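Glycerate dehydrogenase/glyoxylate reductase (PDB 2CUK) probably reduces glyoxylate and hydroxypyruvate with NAD(P)H, as a D-isomer specific 2-hydroxyacid dehydrogenase. Local coordinates at residues Val68-Val74 / Ile89-Pro95. Residues are numbered along the deposited sequence; the frame is centred on the assembly and turned at random.
Sequences VIACYSV and IRVTHTP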
# COMPACT_ATOMS: atom_id res chain seq x y z
N VAL A 68 15.73 17.63 32.11
CA VAL A 68 14.70 16.90 31.39
C VAL A 68 15.20 16.08 30.22
O VAL A 68 16.11 16.49 29.49
CB VAL A 68 13.62 17.88 30.87
CG1 VAL A 68 14.27 18.92 29.97
CG2 VAL A 68 12.55 17.12 30.10
N ILE A 69 14.58 14.92 30.05
CA ILE A 69 14.88 14.04 28.94
C ILE A 69 13.59 13.98 28.14
O ILE A 69 12.66 13.24 28.49
CB ILE A 69 15.25 12.62 29.42
CG1 ILE A 69 16.52 12.67 30.28
CG2 ILE A 69 15.47 11.70 28.22
CD1 ILE A 69 16.92 11.32 30.86
N ALA A 70 13.50 14.78 27.08
CA ALA A 70 12.32 14.82 26.23
C ALA A 70 12.54 13.87 25.07
O ALA A 70 13.15 14.23 24.06
CB ALA A 70 12.07 16.24 25.73
N CYS A 71 12.04 12.65 25.22
CA CYS A 71 12.18 11.62 24.21
C CYS A 71 11.51 11.91 22.88
O CYS A 71 10.36 12.34 22.83
CB CYS A 71 11.65 10.28 24.74
SG CYS A 71 12.59 9.64 26.13
N TYR A 72 12.24 11.65 21.80
CA TYR A 72 11.73 11.83 20.46
C TYR A 72 11.20 10.44 20.08
O TYR A 72 11.77 9.76 19.22
CB TYR A 72 12.86 12.25 19.50
CG TYR A 72 12.40 12.56 18.09
CD1 TYR A 72 11.62 13.68 17.82
CD2 TYR A 72 12.72 11.71 17.03
CE1 TYR A 72 11.16 13.95 16.52
CE2 TYR A 72 12.27 11.96 15.73
CZ TYR A 72 11.49 13.08 15.49
OH TYR A 72 11.03 13.33 14.21
N SER A 73 10.14 10.03 20.76
CA SER A 73 9.51 8.73 20.54
C SER A 73 8.39 8.52 21.56
O SER A 73 8.29 9.26 22.53
CB SER A 73 10.54 7.61 20.69
OG SER A 73 11.14 7.63 21.98
N VAL A 74 7.54 7.52 21.32
CA VAL A 74 6.46 7.20 22.24
C VAL A 74 6.98 6.20 23.27
O VAL A 74 6.67 6.29 24.46
CB VAL A 74 5.23 6.59 21.51
CG1 VAL A 74 5.64 5.37 20.70
CG2 VAL A 74 4.15 6.22 22.52
N ILE A 89 15.21 14.07 37.51
CA ILE A 89 15.17 14.44 36.10
C ILE A 89 13.80 14.08 35.55
O ILE A 89 13.29 12.98 35.80
CB ILE A 89 16.24 13.68 35.29
CG1 ILE A 89 17.63 13.99 35.86
CG2 ILE A 89 16.16 14.07 33.82
CD1 ILE A 89 18.75 13.16 35.25
N ARG A 90 13.18 14.99 34.80
CA ARG A 90 11.87 14.72 34.23
C ARG A 90 12.05 13.95 32.92
O ARG A 90 13.03 14.15 32.21
CB ARG A 90 11.10 16.02 33.96
CG ARG A 90 10.84 16.87 35.19
CD ARG A 90 10.20 16.07 36.32
NE ARG A 90 8.89 15.54 35.97
CZ ARG A 90 7.79 16.27 35.82
NH1 ARG A 90 7.84 17.59 36.00
NH2 ARG A 90 6.64 15.69 35.52
N VAL A 91 11.10 13.07 32.61
CA VAL A 91 11.16 12.31 31.38
C VAL A 91 9.82 12.40 30.68
O VAL A 91 8.77 12.14 31.28
CB VAL A 91 11.52 10.82 31.63
CG1 VAL A 91 11.54 10.05 30.32
CG2 VAL A 91 12.88 10.72 32.31
N THR A 92 9.85 12.77 29.40
CA THR A 92 8.63 12.90 28.61
C THR A 92 8.77 12.14 27.30
O THR A 92 9.86 11.71 26.93
CB THR A 92 8.32 14.38 28.29
OG1 THR A 92 9.39 14.93 27.50
CG2 THR A 92 8.17 15.19 29.57
N HIS A 93 7.65 11.98 26.60
CA HIS A 93 7.65 11.29 25.32
C HIS A 93 6.64 11.95 24.38
O HIS A 93 6.09 13.00 24.70
CB HIS A 93 7.32 9.80 25.49
CG HIS A 93 5.96 9.53 26.06
ND1 HIS A 93 5.26 8.37 25.78
CD2 HIS A 93 5.18 10.25 26.89
CE1 HIS A 93 4.11 8.39 26.42
NE2 HIS A 93 4.03 9.52 27.10
N THR A 94 6.41 11.34 23.22
CA THR A 94 5.49 11.91 22.24
C THR A 94 4.33 10.98 21.89
O THR A 94 4.25 10.46 20.78
CB THR A 94 6.25 12.27 20.95
OG1 THR A 94 6.75 11.07 20.34
CG2 THR A 94 7.42 13.20 21.26
N PRO A 95 3.40 10.75 22.84
CA PRO A 95 2.25 9.87 22.61
C PRO A 95 1.19 10.45 21.67
O PRO A 95 1.01 11.67 21.60
CB PRO A 95 1.70 9.67 24.02
CG PRO A 95 1.95 11.01 24.65
CD PRO A 95 3.37 11.32 24.20
O HOH W 1 8.92 14.25 24.77
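H93 turns the edge of its imidazole to the loop that follows strand 68-70. Its ND1 donates to the backbone O of V74 at 2.8 Å. The bond uses a lone pair in the carbonyl plane, and the acceptor lies close to the ring plane. The H93 CG sits between its own backbone N and carbonyl carbon (chi1 63°), and the turn of the ring about CB-CG (chi2 152°) sets ND1 at the V74 carbonyl. P95 CD lies over the centre of one ring face, so the imidazole is held both at an edge and on a face. With an alanine here, the V74 carbonyl would probably lose this donor and P95 the ring it covers. Next to it, T94 N binds S73 O from above the carbonyl plane, at 2.9 Å. The T94 methyl CG2 rests 3.4 Å from C71 O.

Strands 68-70 and 90-92 run parallel, 7° apart. I69 bonds to both R90 and T92: its N reaches R90 O, and its O takes T92 N. C71 N continues the pattern to T92 O. On the face of I69 and V91, I69 CB meets V91 CG2. I69 CG1 also packs on I89 CG2 at 3.8 Å, just before strand 90-92, the two side chains crossing at a slant. Helix 81-85 packs against I89 and V91. On the other face, T92 OG1 sits 3.2 Å from A70 CA. A water links this hydroxyl to C71 O, and helix 283-301 packs against V68 and T92. The R90 side chain leads away to a salt bridge with E305.

The two strands and helix 81-85 form a beta-alpha-beta unit at one side of the five-stranded, flavodoxin-like parallel sheet of the substrate-binding (catalytic) domain, apart from the NAD-binding Rossmann domain.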